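Long-range contact in aminomethyltransferase (Bartonella henselae, PDB 3GIR), which belongs to the aminomethyltransferase (glycine cleavage T-protein) family, with a folate-binding domain and a C-terminal barrel domain: residues 84-98 and 132-146. Sequence-based numbering, arbitrary orientation.
Sequences MKLIAVEGPKAVEFL and LTRLAECRFMLVANA
The F140 ring carries methyl CD1 of L98 on one face, a CH-pi contact with CD1 3.5 Å from the ring centroid and offset toward the rim. CG2 of V95 and, near the ring plane, V89 O lie at its edge; the A94 methyl comes in obliquely near CD2. A94 and L98 face the sheet, the small residue where the helix starts close to it, the longer one reaching over the flat aromatic. With CG anti to the carbonyl carbon (chi1 -66°), the F140 ring sits beside its own backbone N, against the helix. V95 CG2 approaches the R134 guanidinium obliquely. R134 NH2 binds E137 O in plane at 3.0 Å and salt-bridges E137 OE2; NE bonds A136 O from above its carbonyl plane, and NH1 bonds A107 O and L109 O, fixing the group at the hairpin end.

Strands 85-90 and 139-144 are antiparallel neighbours in a five-stranded sheet of the folate-binding domain. K85, I87 and V89 bond A144, L142 and F140; L86, A88 and E90, in non-hydrogen-bonded pairs here, bond L170, I168 and Q166. G91 follows, its backbone angles calling for glycine. M141, bent at chi2 and chi3 (71° and 75°), sets SD 3.9 Å from L86 CD2. Backbone polarity is thus shared between two neighbours, apolar side chains join helices 94-101 and 149-159 on one face and strand 209-211 on the other, and R139 pairs with E203.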
loop_
_atom_site.group_PDB
_atom_site.type_symbol
_atom_site.label_atom_id
_atom_site.label_comp_id
_atom_site.label_asym_id
_atom_site.label_seq_id
_atom_site.Cartn_x
_atom_site.Cartn_y
_atom_site.Cartn_z
ATOM N N MET A 84 -6.133 -1.254 8.637
ATOM C CA MET A 84 -5.135 -0.174 8.568
ATOM C C MET A 84 -5.389 0.795 9.714
ATOM O O MET A 84 -6.456 0.798 10.319
ATOM C CB MET A 84 -5.243 0.628 7.263
ATOM C CG MET A 84 -5.159 -0.171 5.950
ATOM S SD MET A 84 -3.604 -1.064 5.594
ATOM C CE MET A 84 -2.608 0.137 4.816
ATOM N N LYS A 85 -4.385 1.604 10.031
ATOM C CA LYS A 85 -4.414 2.485 11.197
ATOM C C LYS A 85 -4.081 3.903 10.830
ATOM O O LYS A 85 -3.065 4.152 10.191
ATOM C CB LYS A 85 -3.459 2.011 12.317
ATOM C CG LYS A 85 -3.729 2.599 13.661
ATOM C CD LYS A 85 -5.021 2.010 14.277
ATOM C CE LYS A 85 -5.318 2.546 15.634
ATOM N NZ LYS A 85 -6.535 1.842 16.169
ATOM N N LEU A 86 -4.951 4.808 11.254
ATOM C CA LEU A 86 -4.722 6.252 11.121
ATOM C C LEU A 86 -4.063 6.726 12.402
ATOM O O LEU A 86 -4.534 6.401 13.516
ATOM C CB LEU A 86 -6.049 6.977 10.966
ATOM C CG LEU A 86 -6.464 7.153 9.520
ATOM C CD1 LEU A 86 -6.802 5.826 8.929
ATOM C CD2 LEU A 86 -7.657 8.153 9.522
ATOM N N ILE A 87 -2.957 7.427 12.253
ATOM C CA ILE A 87 -2.286 8.059 13.342
ATOM C C ILE A 87 -2.230 9.571 13.052
ATOM O O ILE A 87 -1.663 10.015 12.043
ATOM C CB ILE A 87 -0.883 7.498 13.426
ATOM C CG1 ILE A 87 -0.883 6.006 13.796
ATOM C CG2 ILE A 87 -0.047 8.232 14.530
ATOM C CD1 ILE A 87 0.482 5.243 13.633
ATOM N N ALA A 88 -2.823 10.358 13.962
ATOM C CA ALA A 88 -2.757 11.837 13.867
ATOM C C ALA A 88 -1.485 12.341 14.530
ATOM O O ALA A 88 -1.007 11.786 15.567
ATOM C CB ALA A 88 -3.950 12.484 14.507
ATOM N N VAL A 89 -0.916 13.357 13.922
ATOM C CA VAL A 89 0.301 13.983 14.470
ATOM C C VAL A 89 -0.051 15.488 14.542
ATOM O O VAL A 89 -0.328 16.097 13.531
ATOM C CB VAL A 89 1.443 13.692 13.538
ATOM C CG1 VAL A 89 2.699 14.513 13.935
ATOM C CG2 VAL A 89 1.715 12.135 13.490
ATOM N N GLU A 90 -0.048 16.056 15.756
ATOM C CA GLU A 90 -0.613 17.362 16.022
ATOM C C GLU A 90 0.258 18.091 17.049
ATOM O O GLU A 90 0.549 17.494 18.056
ATOM C CB GLU A 90 -2.027 17.145 16.610
ATOM C CG GLU A 90 -2.736 18.403 16.992
ATOM C CD GLU A 90 -4.173 18.198 17.446
ATOM O OE1 GLU A 90 -4.608 17.018 17.680
ATOM O OE2 GLU A 90 -4.855 19.241 17.600
ATOM N N GLY A 91 0.568 19.352 16.821
ATOM C CA GLY A 91 1.172 20.188 17.857
ATOM C C GLY A 91 2.079 21.187 17.188
ATOM O O GLY A 91 2.331 21.167 15.976
ATOM N N PRO A 92 2.620 22.108 17.992
ATOM C CA PRO A 92 3.303 23.228 17.369
ATOM C C PRO A 92 4.585 22.880 16.657
ATOM O O PRO A 92 5.017 23.612 15.810
ATOM C CB PRO A 92 3.576 24.193 18.535
ATOM C CG PRO A 92 3.364 23.415 19.739
ATOM C CD PRO A 92 2.409 22.277 19.433
ATOM N N LYS A 93 5.194 21.769 17.025
ATOM C CA LYS A 93 6.395 21.307 16.356
ATOM C C LYS A 93 6.174 20.025 15.553
ATOM O O LYS A 93 7.118 19.265 15.324
ATOM C CB LYS A 93 7.517 21.153 17.373
ATOM C CG LYS A 93 7.776 22.520 18.107
ATOM C CD LYS A 93 8.305 23.580 17.125
ATOM C CE LYS A 93 8.633 24.944 17.843
ATOM N NZ LYS A 93 9.048 25.968 16.793
ATOM N N ALA A 94 4.934 19.805 15.114
ATOM C CA ALA A 94 4.651 18.637 14.235
ATOM C C ALA A 94 5.504 18.588 13.000
ATOM O O ALA A 94 5.990 17.506 12.595
ATOM C CB ALA A 94 3.139 18.608 13.873
ATOM N N VAL A 95 5.683 19.728 12.335
ATOM C CA VAL A 95 6.551 19.796 11.142
ATOM C C VAL A 95 7.982 19.315 11.379
ATOM O O VAL A 95 8.543 18.534 10.593
ATOM C CB VAL A 95 6.570 21.238 10.532
ATOM C CG1 VAL A 95 7.677 21.436 9.448
ATOM C CG2 VAL A 95 5.166 21.584 9.983
ATOM N N GLU A 96 8.624 19.805 12.437
ATOM C CA GLU A 96 9.949 19.417 12.754
ATOM C C GLU A 96 10.043 17.928 13.191
ATOM O O GLU A 96 10.933 17.206 12.816
ATOM C CB GLU A 96 10.437 20.330 13.893
ATOM C CG GLU A 96 10.547 21.764 13.454
ATOM C CD GLU A 96 9.272 22.640 13.474
ATOM O OE1 GLU A 96 8.137 22.205 13.848
ATOM O OE2 GLU A 96 9.419 23.832 13.047
ATOM N N PHE A 97 9.066 17.470 13.942
ATOM C CA PHE A 97 9.037 16.091 14.322
ATOM C C PHE A 97 8.982 15.170 13.066
ATOM O O PHE A 97 9.747 14.181 12.938
ATOM C CB PHE A 97 7.872 15.822 15.223
ATOM C CG PHE A 97 7.541 14.356 15.317
ATOM C CD1 PHE A 97 8.483 13.400 15.721
ATOM C CD2 PHE A 97 6.266 13.931 14.955
ATOM C CE1 PHE A 97 8.145 12.081 15.749
ATOM C CE2 PHE A 97 5.976 12.580 14.913
ATOM C CZ PHE A 97 6.876 11.675 15.329
ATOM N N LEU A 98 8.081 15.501 12.145
ATOM C CA LEU A 98 7.876 14.675 10.945
ATOM C C LEU A 98 9.087 14.641 10.065
ATOM O O LEU A 98 9.419 13.595 9.513
ATOM C CB LEU A 98 6.571 15.047 10.198
ATOM C CG LEU A 98 5.334 14.577 10.970
ATOM C CD1 LEU A 98 4.139 15.341 10.355
ATOM C CD2 LEU A 98 5.140 13.038 10.885
ATOM N N LEU A 132 1.551 10.074 4.301
ATOM C CA LEU A 132 1.494 11.272 5.160
ATOM C C LEU A 132 0.680 12.354 4.438
ATOM O O LEU A 132 0.978 12.660 3.279
ATOM C CB LEU A 132 2.908 11.776 5.393
ATOM C CG LEU A 132 3.048 13.124 6.154
ATOM C CD1 LEU A 132 2.602 13.051 7.593
ATOM C CD2 LEU A 132 4.448 13.643 6.092
ATOM N N THR A 133 -0.317 12.925 5.114
ATOM C CA THR A 133 -1.160 14.016 4.556
ATOM C C THR A 133 -1.162 15.159 5.500
ATOM O O THR A 133 -1.263 14.952 6.700
ATOM C CB THR A 133 -2.616 13.518 4.381
ATOM O OG1 THR A 133 -2.590 12.374 3.512
ATOM C CG2 THR A 133 -3.477 14.600 3.700
ATOM N N ARG A 134 -0.912 16.359 4.992
ATOM C CA ARG A 134 -1.017 17.556 5.811
ATOM C C ARG A 134 -2.441 18.043 5.810
ATOM O O ARG A 134 -3.058 18.156 4.728
ATOM C CB ARG A 134 -0.094 18.633 5.294
ATOM C CG ARG A 134 -0.017 19.825 6.198
ATOM C CD ARG A 134 1.052 20.755 5.772
ATOM N NE ARG A 134 1.423 21.640 6.893
ATOM C CZ ARG A 134 2.491 22.447 6.804
ATOM N NH1 ARG A 134 3.187 22.511 5.682
ATOM N NH2 ARG A 134 2.824 23.208 7.842
ATOM N N LEU A 135 -2.963 18.265 6.997
ATOM C CA LEU A 135 -4.368 18.684 7.177
ATOM C C LEU A 135 -4.516 20.146 7.582
ATOM O O LEU A 135 -5.532 20.759 7.248
ATOM C CB LEU A 135 -5.068 17.794 8.178
ATOM C CG LEU A 135 -5.346 16.363 7.663
ATOM C CD1 LEU A 135 -5.953 15.560 8.838
ATOM C CD2 LEU A 135 -6.211 16.440 6.388
ATOM N N ALA A 136 -3.459 20.688 8.185
ATOM C CA ALA A 136 -3.458 22.080 8.678
ATOM C C ALA A 136 -2.002 22.479 8.917
ATOM O O ALA A 136 -1.076 21.696 8.729
ATOM C CB ALA A 136 -4.288 22.226 9.944
ATOM N N GLU A 137 -1.797 23.723 9.333
ATOM C CA GLU A 137 -0.441 24.141 9.592
ATOM C C GLU A 137 0.208 23.199 10.635
ATOM O O GLU A 137 1.351 22.873 10.466
ATOM C CB GLU A 137 -0.393 25.634 10.033
ATOM C CG GLU A 137 0.956 26.144 10.413
ATOM C CD GLU A 137 1.976 26.238 9.267
ATOM O OE1 GLU A 137 1.621 26.622 8.100
ATOM O OE2 GLU A 137 3.174 25.962 9.544
ATOM N N CYS A 138 -0.503 22.756 11.673
ATOM C CA CYS A 138 0.150 21.925 12.694
ATOM C C CYS A 138 -0.520 20.613 12.859
ATOM O O CYS A 138 -0.444 20.030 13.935
ATOM C CB CYS A 138 0.222 22.656 14.035
ATOM S SG CYS A 138 1.246 24.190 13.918
ATOM N N ARG A 139 -1.145 20.108 11.785
ATOM C CA ARG A 139 -1.891 18.821 11.911
ATOM C C ARG A 139 -1.650 17.981 10.689
ATOM O O ARG A 139 -1.827 18.436 9.560
ATOM C CB ARG A 139 -3.410 18.958 12.099
ATOM C CG ARG A 139 -3.857 19.771 13.337
ATOM C CD ARG A 139 -5.377 20.005 13.348
ATOM N NE ARG A 139 -6.038 18.737 13.141
ATOM C CZ ARG A 139 -6.870 18.475 12.126
ATOM N NH1 ARG A 139 -7.282 19.415 11.289
ATOM N NH2 ARG A 139 -7.322 17.263 12.008
ATOM N N PHE A 140 -1.297 16.724 10.936
ATOM C CA PHE A 140 -1.023 15.765 9.838
ATOM C C PHE A 140 -1.657 14.424 10.160
ATOM O O PHE A 140 -1.988 14.146 11.293
ATOM C CB PHE A 140 0.499 15.520 9.701
ATOM C CG PHE A 140 1.312 16.731 9.261
ATOM C CD1 PHE A 140 1.850 16.796 8.012
ATOM C CD2 PHE A 140 1.600 17.743 10.202
ATOM C CE1 PHE A 140 2.624 17.858 7.647
ATOM C CE2 PHE A 140 2.348 18.833 9.843
ATOM C CZ PHE A 140 2.872 18.893 8.574
ATOM N N MET A 141 -1.814 13.597 9.151
ATOM C CA MET A 141 -2.365 12.248 9.316
ATOM C C MET A 141 -1.358 11.307 8.636
ATOM O O MET A 141 -0.781 11.594 7.589
ATOM C CB MET A 141 -3.740 12.071 8.605
ATOM C CG MET A 141 -4.457 10.824 8.902
ATOM S SD MET A 141 -5.082 10.859 10.622
ATOM C CE MET A 141 -6.496 12.018 10.475
ATOM N N LEU A 142 -1.137 10.187 9.295
ATOM C CA LEU A 142 -0.392 9.050 8.735
ATOM C C LEU A 142 -1.340 7.869 8.635
ATOM O O LEU A 142 -2.157 7.596 9.550
ATOM C CB LEU A 142 0.790 8.658 9.650
ATOM C CG LEU A 142 2.002 9.574 9.634
ATOM C CD1 LEU A 142 2.955 9.415 10.890
ATOM C CD2 LEU A 142 2.777 9.373 8.327
ATOM N N VAL A 143 -1.218 7.106 7.556
ATOM C CA VAL A 143 -1.895 5.795 7.487
ATOM C C VAL A 143 -0.852 4.696 7.457
ATOM O O VAL A 143 -0.006 4.703 6.556
ATOM C CB VAL A 143 -2.808 5.755 6.228
ATOM C CG1 VAL A 143 -3.544 4.397 6.155
ATOM C CG2 VAL A 143 -3.911 6.859 6.249
ATOM N N ALA A 144 -0.957 3.782 8.428
ATOM C CA ALA A 144 0.007 2.702 8.707
ATOM C C ALA A 144 -0.581 1.386 8.299
ATOM O O ALA A 144 -1.797 1.177 8.413
ATOM C CB ALA A 144 0.328 2.654 10.202
ATOM N N ASN A 145 0.269 0.453 7.897
ATOM C CA ASN A 145 -0.232 -0.884 7.609
ATOM C C ASN A 145 -0.677 -1.658 8.801
ATOM O O ASN A 145 -0.105 -1.527 9.886
ATOM C CB ASN A 145 0.919 -1.659 6.918
ATOM C CG ASN A 145 1.096 -1.285 5.521
ATOM O OD1 ASN A 145 2.136 -0.622 5.137
ATOM N ND2 ASN A 145 0.105 -1.633 4.697
ATOM N N ALA A 146 -1.625 -2.586 8.606
ATOM C CA ALA A 146 -2.187 -3.357 9.677
ATOM C C ALA A 146 -1.163 -4.082 10.547
ATOM O O ALA A 146 -1.215 -3.998 11.775
ATOM C CB ALA A 146 -3.225 -4.329 9.094
#